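Acetyl-CoA C-acetyltransferase (Syntrophomonas wolfei subsp. wolfei, PDB 7N7Z) probably condenses two molecules of acetyl-CoA to acetoacetyl-CoA, or runs the reverse cleavage, as a thiolase of the acetyl-CoA C-acetyltransferase type. Local coordinates at residues 91-99 and 358-368; 276-287 and 391-402. All coordinates share one frame; numbering follows the deposited sequence.

Interaction 1 (91-99 and 358-368); sequences NCASGMRAT and HPVGATGLRII
C92 and H358, the predicted acyl-thioester cysteine and one of the predicted proton acceptors, meet where the two buried central helices of the thiolase fold begin, one from each half of the chain. H358 can be followed outward. Its CB leads to a ring swung away from its own backbone N (chi1 -177°), which carries the imidazole across to the cysteine. ND1 donates to T363 OG1 at 2.8 Å, a bond that fixes the ring's rotation. V360 CA lies over one face of the ring, offset toward its rim. CE1 lies 3.6 Å from C92 CB, and NE2 comes 3.3 Å from C92 SG, the sulfur sitting at the ring edge near its plane. With a leucine here, the sulfur would probably lose its imidazole neighbour and the T363 hydroxyl the N-H that now points at it. V360 CG1 backs the cysteine from another direction, 3.8 Å from SG.

Farther on, helices 94-99 and 360-368 cross at 62° with their axes only 6.0 Å apart. Such closeness depends on glycine: a CB on G95 would strike L365 N, and one on G364 would collide with M96 N and G95 N. Beyond this crossing the M96 chain bends at its last torsion (chi3 -45°), laying CE 3.4 Å from G364 O and 3.5 Å from I368 CD1.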
# COMPACT_ATOMS: atom_id res chain seq x y z
N ASN B 91 9.59 22.54 -10.70
CA ASN B 91 8.79 22.77 -9.50
C ASN B 91 7.82 23.92 -9.72
O ASN B 91 6.94 23.83 -10.58
CB ASN B 91 9.70 23.02 -8.29
CG ASN B 91 10.17 21.73 -7.65
OD1 ASN B 91 9.45 20.73 -7.64
ND2 ASN B 91 11.38 21.74 -7.10
N CYS B 92 7.95 25.01 -8.96
CA CYS B 92 6.96 26.07 -9.02
C CYS B 92 7.00 26.81 -10.35
O CYS B 92 5.98 27.35 -10.79
CB CYS B 92 7.17 27.05 -7.86
SG CYS B 92 7.48 26.24 -6.28
N ALA B 93 8.16 26.83 -11.01
CA ALA B 93 8.31 27.50 -12.30
C ALA B 93 8.08 26.56 -13.48
O ALA B 93 8.50 26.88 -14.60
CB ALA B 93 9.70 28.14 -12.40
N SER B 94 7.44 25.42 -13.24
CA SER B 94 7.20 24.46 -14.31
C SER B 94 6.50 25.12 -15.50
O SER B 94 6.93 24.99 -16.65
CB SER B 94 6.36 23.30 -13.78
OG SER B 94 7.19 22.32 -13.17
N GLY B 95 5.41 25.84 -15.23
CA GLY B 95 4.67 26.48 -16.30
C GLY B 95 5.47 27.55 -17.02
O GLY B 95 5.27 27.78 -18.22
N MET B 96 6.39 28.21 -16.32
CA MET B 96 7.21 29.24 -16.94
C MET B 96 8.35 28.64 -17.75
O MET B 96 8.81 29.26 -18.72
CB MET B 96 7.74 30.19 -15.86
CG MET B 96 8.67 31.29 -16.38
SD MET B 96 8.69 32.86 -15.47
CE MET B 96 6.95 33.19 -15.19
N ARG B 97 8.82 27.44 -17.38
CA ARG B 97 9.84 26.76 -18.18
C ARG B 97 9.23 26.11 -19.41
O ARG B 97 9.85 26.10 -20.48
CB ARG B 97 10.57 25.71 -17.33
CG ARG B 97 11.82 25.13 -18.00
CD ARG B 97 12.89 26.19 -18.23
NE ARG B 97 14.03 25.69 -18.99
CZ ARG B 97 15.15 25.21 -18.44
NH1 ARG B 97 15.30 25.12 -17.13
NH2 ARG B 97 16.13 24.80 -19.24
N ALA B 98 8.03 25.54 -19.28
CA ALA B 98 7.30 25.08 -20.46
C ALA B 98 7.11 26.22 -21.45
O ALA B 98 7.24 26.02 -22.67
CB ALA B 98 5.94 24.50 -20.05
N THR B 99 6.82 27.42 -20.95
CA THR B 99 6.69 28.58 -21.82
C THR B 99 7.99 28.86 -22.56
O THR B 99 7.98 29.13 -23.77
CB THR B 99 6.25 29.80 -21.00
OG1 THR B 99 4.95 29.56 -20.45
CG2 THR B 99 6.22 31.05 -21.87
N HIS B 358 -1.31 28.21 -4.37
CA HIS B 358 -0.10 27.90 -5.14
C HIS B 358 -0.19 26.50 -5.70
O HIS B 358 0.40 25.55 -5.17
CB HIS B 358 1.14 28.06 -4.26
CG HIS B 358 2.43 27.83 -4.99
ND1 HIS B 358 2.58 28.11 -6.33
CD2 HIS B 358 3.62 27.34 -4.57
CE1 HIS B 358 3.82 27.81 -6.70
NE2 HIS B 358 4.47 27.34 -5.65
N PRO B 359 -0.91 26.32 -6.80
CA PRO B 359 -0.80 25.06 -7.54
C PRO B 359 0.56 25.01 -8.22
O PRO B 359 0.77 25.71 -9.21
CB PRO B 359 -1.95 25.12 -8.55
CG PRO B 359 -2.23 26.58 -8.72
CD PRO B 359 -1.86 27.26 -7.43
N VAL B 360 1.47 24.18 -7.70
CA VAL B 360 2.88 24.31 -8.05
C VAL B 360 3.09 24.25 -9.56
O VAL B 360 3.70 25.15 -10.15
CB VAL B 360 3.71 23.23 -7.33
CG1 VAL B 360 5.20 23.44 -7.57
CG2 VAL B 360 3.41 23.24 -5.83
N GLY B 361 2.60 23.19 -10.20
CA GLY B 361 2.86 23.00 -11.61
C GLY B 361 2.21 24.04 -12.51
O GLY B 361 2.74 24.36 -13.57
N ALA B 362 1.05 24.56 -12.10
CA ALA B 362 0.32 25.52 -12.91
C ALA B 362 0.74 26.96 -12.65
O ALA B 362 0.55 27.82 -13.52
CB ALA B 362 -1.18 25.39 -12.65
N THR B 363 1.33 27.25 -11.48
CA THR B 363 1.53 28.64 -11.08
C THR B 363 2.47 29.37 -12.03
O THR B 363 2.25 30.55 -12.33
CB THR B 363 2.08 28.69 -9.65
OG1 THR B 363 1.10 28.18 -8.74
CG2 THR B 363 2.43 30.12 -9.27
N GLY B 364 3.52 28.70 -12.49
CA GLY B 364 4.48 29.35 -13.37
C GLY B 364 3.82 30.03 -14.55
O GLY B 364 4.24 31.12 -14.97
N LEU B 365 2.79 29.40 -15.11
CA LEU B 365 2.04 30.00 -16.21
C LEU B 365 0.82 30.78 -15.73
O LEU B 365 0.37 31.70 -16.41
CB LEU B 365 1.59 28.91 -17.19
CG LEU B 365 0.81 29.40 -18.42
CD1 LEU B 365 1.63 30.39 -19.23
CD2 LEU B 365 0.39 28.22 -19.28
N ARG B 366 0.28 30.42 -14.56
CA ARG B 366 -0.87 31.14 -14.02
C ARG B 366 -0.57 32.63 -13.90
O ARG B 366 -1.36 33.47 -14.34
CB ARG B 366 -1.26 30.56 -12.66
CG ARG B 366 -2.73 30.73 -12.30
CD ARG B 366 -3.02 32.10 -11.71
NE ARG B 366 -2.36 32.28 -10.42
CZ ARG B 366 -2.06 33.46 -9.88
NH1 ARG B 366 -2.36 34.59 -10.50
NH2 ARG B 366 -1.46 33.50 -8.70
N ILE B 367 0.57 32.97 -13.29
CA ILE B 367 0.88 34.37 -13.06
C ILE B 367 1.19 35.11 -14.35
O ILE B 367 1.03 36.34 -14.41
CB ILE B 367 2.05 34.50 -12.06
CG1 ILE B 367 3.32 33.85 -12.61
CG2 ILE B 367 1.67 33.86 -10.72
CD1 ILE B 367 4.56 34.17 -11.79
N ILE B 368 1.61 34.40 -15.40
CA ILE B 368 1.73 35.04 -16.71
C ILE B 368 0.34 35.36 -17.26
O ILE B 368 0.11 36.46 -17.78
CB ILE B 368 2.51 34.14 -17.68
CG1 ILE B 368 3.98 34.03 -17.26
CG2 ILE B 368 2.44 34.69 -19.09
CD1 ILE B 368 4.67 32.82 -17.86

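Interaction 2 (276-287 and 391-402); sequences LMKLVGICSEGV and GGSAMASLWTRD
A classic beta bulge interrupts the antiparallel pairing of strands 277-285 and 394-400, both from the C-terminal half of the thiolase chain and neighbours in its large mixed sheet: V280 and G281 both face L398. L398 O takes both N-H groups, V280 N at 2.8 Å and G281 N at 3.1 Å, from the same face of its carbonyl plane. The extra residue turns the V280 side chain toward the partner strand, where its CG2 meets T400 CG2 at 3.7 Å. Regular pairing resumes after the bulge, with reciprocal backbone bonds joining G281 to L398, C283 to A396 and E285 to A394.

On the face shared by L279, I282, S284, M395 and S397, the indole of W399 is clamped between two side chains. L279 CD1 makes a CH-pi contact 3.7 Å from the centroid of the six-membered ring, 12° off its normal. M277 puts CE over the opposite face, while its sulfur approaches obliquely in a Met-aromatic contact. The indole's rotation is fixed in addition by W399 NE1 donating to S397 OG, which lies close to the ring plane. Helix 94-107 covers this side through M96, C103 and M107; helix 296-307 packs on C283 and A396 from the other.

Where strand 277-285 begins and 394-400 ends, the contact turns polar. K278 NZ, whose stronger partner is E7, forms a salt bridge with D402 OD1 at 3.5 Å, and R401 CG lies 3.7 Å from L276 O.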
# COMPACT_ATOMS: atom_id res chain seq x y z
N LEU B 276 -1.80 38.97 -28.47
CA LEU B 276 -2.12 39.63 -27.21
C LEU B 276 -0.90 40.34 -26.62
O LEU B 276 -1.01 41.48 -26.15
CB LEU B 276 -2.69 38.63 -26.21
CG LEU B 276 -3.81 37.74 -26.75
CD1 LEU B 276 -4.37 36.83 -25.66
CD2 LEU B 276 -4.91 38.58 -27.35
N MET B 277 0.26 39.69 -26.62
CA MET B 277 1.48 40.33 -26.18
C MET B 277 2.67 39.55 -26.72
O MET B 277 2.53 38.41 -27.18
CB MET B 277 1.54 40.45 -24.65
CG MET B 277 1.54 39.13 -23.91
SD MET B 277 1.68 39.37 -22.13
CE MET B 277 1.34 37.72 -21.53
N LYS B 278 3.84 40.18 -26.67
CA LYS B 278 5.05 39.66 -27.28
C LYS B 278 6.07 39.31 -26.20
O LYS B 278 6.33 40.11 -25.30
CB LYS B 278 5.65 40.68 -28.25
CG LYS B 278 7.12 40.44 -28.59
CD LYS B 278 7.52 41.11 -29.89
CE LYS B 278 7.14 42.58 -29.89
NZ LYS B 278 7.77 43.35 -30.99
N LEU B 279 6.64 38.11 -26.30
CA LEU B 279 7.71 37.71 -25.41
C LEU B 279 8.89 38.67 -25.54
O LEU B 279 9.42 38.87 -26.64
CB LEU B 279 8.15 36.28 -25.72
CG LEU B 279 9.32 35.73 -24.91
CD1 LEU B 279 8.96 35.62 -23.44
CD2 LEU B 279 9.75 34.37 -25.46
N VAL B 280 9.30 39.26 -24.42
CA VAL B 280 10.46 40.14 -24.38
C VAL B 280 11.68 39.40 -23.85
O VAL B 280 12.76 39.47 -24.44
CB VAL B 280 10.16 41.38 -23.51
CG1 VAL B 280 11.38 42.29 -23.44
CG2 VAL B 280 8.95 42.14 -24.07
N GLY B 281 11.53 38.69 -22.74
CA GLY B 281 12.62 37.94 -22.16
C GLY B 281 12.10 36.88 -21.22
O GLY B 281 10.95 36.93 -20.78
N ILE B 282 12.97 35.92 -20.92
CA ILE B 282 12.63 34.81 -20.04
C ILE B 282 13.90 34.04 -19.75
O ILE B 282 14.67 33.73 -20.67
CB ILE B 282 11.55 33.91 -20.66
CG1 ILE B 282 11.14 32.81 -19.68
CG2 ILE B 282 12.04 33.31 -21.97
CD1 ILE B 282 9.81 32.17 -20.01
N CYS B 283 14.15 33.71 -18.48
CA CYS B 283 15.39 33.05 -18.11
C CYS B 283 15.23 32.48 -16.70
O CYS B 283 14.25 32.75 -16.01
CB CYS B 283 16.58 34.01 -18.18
SG CYS B 283 16.50 35.39 -17.00
N SER B 284 16.23 31.69 -16.31
CA SER B 284 16.31 31.14 -14.97
C SER B 284 17.54 31.69 -14.26
O SER B 284 18.47 32.21 -14.88
CB SER B 284 16.38 29.61 -15.00
OG SER B 284 15.30 29.06 -15.74
N GLU B 285 17.53 31.57 -12.93
CA GLU B 285 18.68 31.93 -12.11
C GLU B 285 18.47 31.39 -10.71
O GLU B 285 17.45 31.68 -10.07
CB GLU B 285 18.89 33.45 -12.09
CG GLU B 285 20.14 33.88 -11.32
CD GLU B 285 21.43 33.55 -12.06
OE1 GLU B 285 21.37 33.21 -13.26
OE2 GLU B 285 22.51 33.63 -11.43
N GLY B 286 19.42 30.61 -10.22
CA GLY B 286 19.25 29.87 -8.99
C GLY B 286 19.82 30.57 -7.77
O GLY B 286 20.64 31.48 -7.87
N VAL B 287 19.35 30.12 -6.61
CA VAL B 287 19.92 30.47 -5.32
C VAL B 287 20.01 29.18 -4.51
O VAL B 287 19.46 28.14 -4.90
CB VAL B 287 19.10 31.53 -4.56
CG1 VAL B 287 19.11 32.85 -5.33
CG2 VAL B 287 17.68 31.05 -4.33
N GLY B 391 14.29 24.24 -4.53
CA GLY B 391 15.62 23.91 -4.96
C GLY B 391 16.47 25.12 -5.29
O GLY B 391 17.69 25.08 -5.08
N GLY B 392 15.86 26.18 -5.82
CA GLY B 392 16.57 27.42 -6.05
C GLY B 392 16.41 28.01 -7.44
O GLY B 392 16.33 29.23 -7.59
N SER B 393 16.37 27.15 -8.46
CA SER B 393 16.36 27.62 -9.84
C SER B 393 15.10 28.41 -10.15
O SER B 393 14.12 27.84 -10.65
CB SER B 393 16.51 26.44 -10.80
OG SER B 393 17.78 25.83 -10.68
N ALA B 394 15.11 29.71 -9.88
CA ALA B 394 13.95 30.56 -10.10
C ALA B 394 13.93 31.09 -11.53
O ALA B 394 14.90 30.98 -12.28
CB ALA B 394 13.95 31.72 -9.10
N MET B 395 12.80 31.70 -11.90
CA MET B 395 12.60 32.18 -13.26
C MET B 395 11.94 33.54 -13.24
O MET B 395 11.29 33.93 -12.26
CB MET B 395 11.74 31.20 -14.08
CG MET B 395 12.53 30.07 -14.71
SD MET B 395 11.50 29.02 -15.75
CE MET B 395 11.71 29.83 -17.34
N ALA B 396 12.11 34.27 -14.34
CA ALA B 396 11.45 35.55 -14.56
C ALA B 396 11.27 35.73 -16.06
O ALA B 396 12.05 35.21 -16.86
CB ALA B 396 12.26 36.71 -13.97
N SER B 397 10.24 36.48 -16.43
CA SER B 397 9.93 36.70 -17.84
C SER B 397 9.33 38.09 -18.01
O SER B 397 8.69 38.62 -17.09
CB SER B 397 8.97 35.64 -18.38
OG SER B 397 7.81 35.54 -17.59
N LEU B 398 9.55 38.67 -19.19
CA LEU B 398 9.08 40.01 -19.51
C LEU B 398 8.30 39.99 -20.81
O LEU B 398 8.63 39.24 -21.74
CB LEU B 398 10.25 41.00 -19.62
CG LEU B 398 11.07 41.17 -18.34
CD1 LEU B 398 12.43 41.76 -18.67
CD2 LEU B 398 10.33 42.02 -17.33
N TRP B 399 7.26 40.81 -20.88
CA TRP B 399 6.34 40.81 -22.01
C TRP B 399 5.87 42.24 -22.27
O TRP B 399 5.93 43.10 -21.38
CB TRP B 399 5.13 39.90 -21.74
CG TRP B 399 5.49 38.54 -21.20
CD1 TRP B 399 5.94 38.25 -19.94
CD2 TRP B 399 5.43 37.29 -21.90
NE1 TRP B 399 6.16 36.90 -19.81
CE2 TRP B 399 5.85 36.29 -21.00
CE3 TRP B 399 5.05 36.92 -23.19
CZ2 TRP B 399 5.91 34.94 -21.36
CZ3 TRP B 399 5.11 35.58 -23.54
CH2 TRP B 399 5.54 34.61 -22.63
N THR B 400 5.41 42.48 -23.49
CA THR B 400 4.87 43.78 -23.87
C THR B 400 3.68 43.59 -24.80
O THR B 400 3.64 42.65 -25.59
CB THR B 400 5.92 44.67 -24.56
OG1 THR B 400 5.37 45.98 -24.76
CG2 THR B 400 6.34 44.09 -25.90
N ARG B 401 2.71 44.50 -24.68
CA ARG B 401 1.56 44.54 -25.58
C ARG B 401 1.81 45.42 -26.80
O ARG B 401 0.87 45.99 -27.36
CB ARG B 401 0.33 45.03 -24.82
CG ARG B 401 -0.08 44.12 -23.67
CD ARG B 401 -1.30 44.66 -22.94
NE ARG B 401 -2.50 44.59 -23.77
CZ ARG B 401 -3.52 45.43 -23.67
NH1 ARG B 401 -3.53 46.42 -22.80
NH2 ARG B 401 -4.57 45.27 -24.49
N ASP B 402 3.06 45.52 -27.24
CA ASP B 402 3.43 46.37 -28.37
C ASP B 402 2.95 47.80 -28.16
O ASP B 402 3.75 48.73 -28.11
CB ASP B 402 2.86 45.80 -29.68
CG ASP B 402 3.51 44.50 -30.07
OD1 ASP B 402 4.65 44.26 -29.64
OD2 ASP B 402 2.88 43.72 -30.82
O HOH W 1 -2.86 43.18 -25.84

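Overall arrangement
From the N terminus, the chain first lays down 91-99, at the start of helix 94-107, and then 276-287, on a strand of the mixed sheet. Segment 358-368 returns to the first of these and closes interaction 1 across 258 intervening residues; 391-402 then closes interaction 2 on 276-287 across 103. Because the segments alternate, the two loops cross instead of nesting. Interaction 1 ties the N-terminal and C-terminal thiolase halves together, whereas interaction 2 stays within the C-terminal half. Their centres lie about 11 Å apart, and they touch directly: M96 O packs against M395 CE and I282 CD1, setting the buried helix on the sheet. Both also reach the second subunit.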